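PDB 1TPY: methoxy mycolic acid synthase 2 from Mycobacterium tuberculosis, which converts a double bond of mycolic acid chains into a cis-cyclopropane ring, using S-adenosyl-L-methionine as the methylene donor. Local coordinates for residues A[77-82]-A[101-106]; A[183-188]-A[275-280]. All coordinates share one frame; numbering follows the deposited sequence.

Interaction 1. Residues A[77-82]-A[101-106]; sequences ATMRRA and AHVQKS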
loop_
_atom_site.group_PDB
_atom_site.type_symbol
_atom_site.label_atom_id
_atom_site.label_comp_id
_atom_site.label_asym_id
_atom_site.label_seq_id
_atom_site.Cartn_x
_atom_site.Cartn_y
_atom_site.Cartn_z
ATOM N N ALA A 77 4.954 4.163 9.288
ATOM C CA ALA A 77 5.119 5.612 9.119
ATOM C C ALA A 77 3.782 6.348 9.052
ATOM O O ALA A 77 3.623 7.420 9.635
ATOM C CB ALA A 77 5.946 5.917 7.869
ATOM N N THR A 78 2.818 5.775 8.343
ATOM C CA THR A 78 1.518 6.415 8.224
ATOM C C THR A 78 0.864 6.613 9.589
ATOM O O THR A 78 0.399 7.708 9.902
ATOM C CB THR A 78 0.581 5.608 7.303
ATOM O OG1 THR A 78 1.152 5.545 5.991
ATOM C CG2 THR A 78 -0.799 6.281 7.214
ATOM N N MET A 79 0.827 5.564 10.407
ATOM C CA MET A 79 0.226 5.687 11.732
ATOM C C MET A 79 0.974 6.684 12.598
ATOM O O MET A 79 0.362 7.541 13.225
ATOM C CB MET A 79 0.173 4.331 12.442
ATOM C CG MET A 79 -0.832 3.369 11.837
ATOM S SD MET A 79 -0.976 1.857 12.773
ATOM C CE MET A 79 0.677 1.132 12.488
ATOM N N ARG A 80 2.297 6.575 12.638
ATOM C CA ARG A 80 3.087 7.497 13.439
ATOM C C ARG A 80 2.829 8.935 13.005
ATOM O O ARG A 80 2.760 9.837 13.842
ATOM C CB ARG A 80 4.576 7.169 13.324
ATOM C CG ARG A 80 4.964 5.831 13.954
ATOM C CD ARG A 80 6.476 5.739 14.156
ATOM N NE ARG A 80 7.220 5.817 12.897
ATOM C CZ ARG A 80 7.418 4.796 12.068
ATOM N NH1 ARG A 80 6.937 3.591 12.354
ATOM N NH2 ARG A 80 8.093 4.986 10.942
ATOM N N ARG A 81 2.681 9.150 11.700
ATOM C CA ARG A 81 2.419 10.493 11.175
ATOM C C ARG A 81 1.008 10.948 11.545
ATOM O O ARG A 81 0.767 12.129 11.799
ATOM C CB ARG A 81 2.567 10.507 9.650
ATOM C CG ARG A 81 2.222 11.843 8.985
ATOM C CD ARG A 81 3.234 12.942 9.317
ATOM N NE ARG A 81 3.009 14.141 8.508
ATOM C CZ ARG A 81 3.682 15.280 8.639
ATOM N NH1 ARG A 81 4.638 15.393 9.553
ATOM N NH2 ARG A 81 3.397 16.313 7.850
ATOM N N ALA A 82 0.075 10.005 11.576
ATOM C CA ALA A 82 -1.307 10.327 11.914
ATOM C C ALA A 82 -1.400 10.814 13.365
ATOM O O ALA A 82 -2.191 11.703 13.686
ATOM C CB ALA A 82 -2.190 9.103 11.703
ATOM N N ALA A 101 6.971 -6.418 14.367
ATOM C CA ALA A 101 8.037 -6.180 15.336
ATOM C C ALA A 101 8.559 -4.747 15.235
ATOM O O ALA A 101 8.739 -4.066 16.244
ATOM C CB ALA A 101 9.177 -7.171 15.107
ATOM N N HIS A 102 8.801 -4.297 14.007
ATOM C CA HIS A 102 9.305 -2.951 13.761
ATOM C C HIS A 102 8.318 -1.866 14.204
ATOM O O HIS A 102 8.695 -0.926 14.899
ATOM C CB HIS A 102 9.633 -2.798 12.275
ATOM C CG HIS A 102 10.102 -1.429 11.891
ATOM N ND1 HIS A 102 9.234 -0.383 11.669
ATOM C CD2 HIS A 102 11.348 -0.937 11.687
ATOM C CE1 HIS A 102 9.925 0.696 11.343
ATOM N NE2 HIS A 102 11.210 0.387 11.346
ATOM N N VAL A 103 7.057 -1.989 13.802
ATOM C CA VAL A 103 6.052 -1.004 14.188
ATOM C C VAL A 103 5.939 -0.944 15.709
ATOM O O VAL A 103 5.869 0.134 16.289
ATOM C CB VAL A 103 4.663 -1.342 13.576
ATOM C CG1 VAL A 103 3.606 -0.442 14.164
ATOM C CG2 VAL A 103 4.697 -1.159 12.042
ATOM N N GLN A 104 5.929 -2.106 16.354
ATOM C CA GLN A 104 5.824 -2.171 17.809
ATOM C C GLN A 104 6.978 -1.388 18.433
ATOM O O GLN A 104 6.773 -0.479 19.237
ATOM C CB GLN A 104 5.869 -3.633 18.273
ATOM C CG GLN A 104 5.789 -3.825 19.781
ATOM C CD GLN A 104 4.496 -3.296 20.365
ATOM O OE1 GLN A 104 4.503 -2.388 21.195
ATOM N NE2 GLN A 104 3.377 -3.863 19.933
ATOM N N LYS A 105 8.190 -1.754 18.042
ATOM C CA LYS A 105 9.397 -1.110 18.532
ATOM C C LYS A 105 9.320 0.413 18.349
ATOM O O LYS A 105 9.547 1.171 19.297
ATOM C CB LYS A 105 10.599 -1.703 17.788
ATOM C CG LYS A 105 11.943 -1.064 18.055
ATOM C CD LYS A 105 13.021 -1.775 17.233
ATOM C CE LYS A 105 14.293 -0.936 17.089
ATOM N NZ LYS A 105 14.892 -0.577 18.401
ATOM N N SER A 106 8.979 0.859 17.140
ATOM C CA SER A 106 8.879 2.297 16.867
ATOM C C SER A 106 7.818 2.958 17.756
ATOM O O SER A 106 7.959 4.114 18.159
ATOM C CB SER A 106 8.531 2.546 15.396
ATOM O OG SER A 106 7.134 2.425 15.176
#
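Arg80 lays the outer half of its side chain over Ser106, its CD and NH1 lying 3.5 and 3.1 Å from Ser106 OG. The chain is bent at chi3 (-62°), which folds the guanidinium back over its own helix, where Ala77 CA lies against one face of the group. NH1 gives Ser106 OG a weak hydrogen bond, bent to 128° at the hydrogen; Arg80 NH1 has its stronger polar partner in Trp75 O, just before helix 77-86. Ser106 OG in turn donates to Val103 O (2.8 Å), a turn back in its own helix. The His102 ring comes near the same guanidinium nitrogen, with CE1 4.3 Å from Arg80 NH1, and meets Trp75 edge-to-face. Deeper in, Met79 and Val103 cross at about a right angle, touching through Met79 CE and Val103 CG1 at 3.7 Å. Met79 also packs on Cys73, a residue of the S-adenosylmethionine site. Helices 77-86 and 97-108 follow successive parallel strands of the Rossmann-like methyltransferase sheet, their segment axes 10.9 Å apart and inclined by 22°. A buried apolar touch thus lies beneath a looser polar one, and Arg80 is probably held more by Trp75 O than by Ser106.

Interaction 2. Residues A[183-188]-A[275-280]; sequences PLTLWL and VGYIDV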
loop_
_atom_site.group_PDB
_atom_site.type_symbol
_atom_site.label_atom_id
_atom_site.label_comp_id
_atom_site.label_asym_id
_atom_site.label_seq_id
_atom_site.Cartn_x
_atom_site.Cartn_y
_atom_site.Cartn_z
ATOM N N PRO A 183 -0.387 -1.983 -26.326
ATOM C CA PRO A 183 -0.401 -3.379 -26.792
ATOM C C PRO A 183 -0.152 -4.477 -25.759
ATOM O O PRO A 183 0.602 -4.295 -24.804
ATOM C CB PRO A 183 0.678 -3.379 -27.866
ATOM C CG PRO A 183 1.713 -2.474 -27.244
ATOM C CD PRO A 183 0.852 -1.305 -26.754
ATOM N N LEU A 184 -0.783 -5.627 -25.979
ATOM C CA LEU A 184 -0.613 -6.783 -25.106
ATOM C C LEU A 184 0.600 -7.538 -25.644
ATOM O O LEU A 184 0.471 -8.409 -26.496
ATOM C CB LEU A 184 -1.856 -7.681 -25.155
ATOM C CG LEU A 184 -3.149 -7.084 -24.589
ATOM C CD1 LEU A 184 -4.350 -7.954 -24.966
ATOM C CD2 LEU A 184 -3.021 -6.960 -23.076
ATOM N N THR A 185 1.776 -7.196 -25.137
ATOM C CA THR A 185 3.018 -7.809 -25.587
ATOM C C THR A 185 3.411 -9.043 -24.789
ATOM O O THR A 185 2.957 -9.241 -23.662
ATOM C CB THR A 185 4.171 -6.809 -25.493
ATOM O OG1 THR A 185 4.433 -6.519 -24.112
ATOM C CG2 THR A 185 3.810 -5.512 -26.224
ATOM N N LEU A 186 4.264 -9.869 -25.381
ATOM C CA LEU A 186 4.733 -11.068 -24.708
ATOM C C LEU A 186 5.499 -10.660 -23.457
ATOM O O LEU A 186 5.405 -11.316 -22.420
ATOM C CB LEU A 186 5.628 -11.890 -25.638
ATOM C CG LEU A 186 4.921 -13.100 -26.265
ATOM C CD1 LEU A 186 3.647 -12.654 -26.979
ATOM C CD2 LEU A 186 5.870 -13.804 -27.226
ATOM N N TRP A 187 6.243 -9.562 -23.552
ATOM C CA TRP A 187 7.003 -9.082 -22.411
ATOM C C TRP A 187 6.064 -8.756 -21.253
ATOM O O TRP A 187 6.361 -9.080 -20.108
ATOM C CB TRP A 187 7.809 -7.827 -22.764
ATOM C CG TRP A 187 8.399 -7.194 -21.540
ATOM C CD1 TRP A 187 9.528 -7.584 -20.870
ATOM C CD2 TRP A 187 7.818 -6.140 -20.763
ATOM N NE1 TRP A 187 9.679 -6.841 -19.722
ATOM C CE2 TRP A 187 8.644 -5.949 -19.631
ATOM C CE3 TRP A 187 6.675 -5.341 -20.912
ATOM C CZ2 TRP A 187 8.362 -4.993 -18.654
ATOM C CZ3 TRP A 187 6.394 -4.388 -19.938
ATOM C CH2 TRP A 187 7.236 -4.223 -18.822
ATOM N N LEU A 188 4.937 -8.114 -21.556
ATOM C CA LEU A 188 3.968 -7.747 -20.525
ATOM C C LEU A 188 3.464 -8.969 -19.774
ATOM O O LEU A 188 3.530 -9.025 -18.545
ATOM C CB LEU A 188 2.765 -7.015 -21.133
ATOM C CG LEU A 188 1.630 -6.715 -20.143
ATOM C CD1 LEU A 188 2.126 -5.756 -19.070
ATOM C CD2 LEU A 188 0.440 -6.109 -20.873
ATOM N N VAL A 275 4.443 3.653 -19.266
ATOM C CA VAL A 275 3.693 3.369 -20.484
ATOM C C VAL A 275 2.214 3.638 -20.232
ATOM O O VAL A 275 1.519 4.189 -21.081
ATOM C CB VAL A 275 3.858 1.895 -20.915
ATOM C CG1 VAL A 275 2.990 1.604 -22.139
ATOM C CG2 VAL A 275 5.329 1.603 -21.217
ATOM N N GLY A 276 1.742 3.242 -19.054
ATOM C CA GLY A 276 0.351 3.454 -18.704
ATOM C C GLY A 276 -0.464 2.182 -18.551
ATOM O O GLY A 276 -1.688 2.246 -18.454
ATOM N N TYR A 277 0.192 1.027 -18.527
ATOM C CA TYR A 277 -0.528 -0.236 -18.372
ATOM C C TYR A 277 -1.204 -0.304 -17.012
ATOM O O TYR A 277 -2.292 -0.861 -16.870
ATOM C CB TYR A 277 0.425 -1.426 -18.501
ATOM C CG TYR A 277 0.886 -1.705 -19.909
ATOM C CD1 TYR A 277 2.225 -1.561 -20.259
ATOM C CD2 TYR A 277 -0.016 -2.113 -20.890
ATOM C CE1 TYR A 277 2.662 -1.813 -21.549
ATOM C CE2 TYR A 277 0.409 -2.368 -22.189
ATOM C CZ TYR A 277 1.750 -2.216 -22.511
ATOM O OH TYR A 277 2.185 -2.453 -23.790
ATOM N N ILE A 278 -0.537 0.274 -16.015
ATOM C CA ILE A 278 -1.022 0.281 -14.646
ATOM C C ILE A 278 -1.236 1.716 -14.166
ATOM O O ILE A 278 -0.603 2.655 -14.663
ATOM C CB ILE A 278 -0.001 -0.417 -13.720
ATOM C CG1 ILE A 278 0.294 -1.829 -14.237
ATOM C CG2 ILE A 278 -0.534 -0.489 -12.307
ATOM C CD1 ILE A 278 -0.909 -2.750 -14.247
ATOM N N ASP A 279 -2.138 1.869 -13.201
ATOM C CA ASP A 279 -2.464 3.168 -12.614
ATOM C C ASP A 279 -2.404 2.958 -11.096
ATOM O O ASP A 279 -2.188 1.842 -10.625
ATOM C CB ASP A 279 -3.884 3.589 -13.051
ATOM C CG ASP A 279 -4.218 5.041 -12.710
ATOM O OD1 ASP A 279 -5.390 5.444 -12.912
ATOM O OD2 ASP A 279 -3.323 5.785 -12.253
ATOM N N VAL A 280 -2.575 4.031 -10.337
ATOM C CA VAL A 280 -2.574 3.960 -8.879
ATOM C C VAL A 280 -3.556 5.048 -8.468
ATOM O O VAL A 280 -3.435 6.199 -8.899
ATOM C CB VAL A 280 -1.148 4.222 -8.286
ATOM C CG1 VAL A 280 -0.681 5.625 -8.621
ATOM C CG2 VAL A 280 -1.160 4.004 -6.780
HETATM O O HOH W 1 4.608 -3.854 -23.406
#
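Tyr277 reaches from the turn before strand 278-286 of the Rossmann-like methyltransferase sheet to Pro183 and Leu188, at the N-capped start of helix 186-199. Hydrogen bonding centres on its phenol: Tyr277 OH donates to Pro183 O at 2.6 Å, lying in the carbonyl plane on a lone pair, with a C=O...O angle of 140°. The same phenol oxygen accepts from a water, 2.8 Å from Tyr277 OH, that is also bonded to Thr185 OG1. Thr185 is the N-cap of helix 186-199, and its OG1 accepts from Leu188 N (3.1 Å); the water thereby bridges the phenol and the capping hydroxyl. Apolar contacts complete the grip. Pro183 crosses the tyrosine at about a right angle, its CD 4.4 Å from Tyr277 CZ. Leu182 and Met177 also touch Tyr277, while Leu188 rests on Leu272 of helix 256-275. Gly276, the first residue to leave helical angles after that helix, has a positive phi (114°) and turns the chain toward the strand, where Val280 belongs to the carbonate pocket. On the ring itself the contact is CH-pi: a Leu188 chi1 of 174°, with CG pointing away from the backbone N, brings Leu188 CD2 over one face of Tyr277, 4.2 Å from the centroid and displaced toward the rim.

Overall arrangement
The two contacts lie on opposite sides of the chain's centre, their own centres about 34 Å apart, and share no helix or strand. Each is partly buried: Met79 and Val103 form the buried side of interaction 1, Tyr277 and Leu188 that of interaction 2, where Pro183 is exposed. Interaction 1 joins two helices of the parallel, cofactor-binding half of the sheet, the side chain of Val103 about 8 Å from the S-adenosylhomocysteine; in interaction 2 the side chain of Leu188 is about 8 Å from the bound cetyl-trimethyl-ammonium. The helix pair divides its contact between an apolar touch and an arginine weakly bonded to Ser106, whereas 183-188 with 275-280 concentrates hydrogen bonding, water and CH-pi packing on one tyrosine.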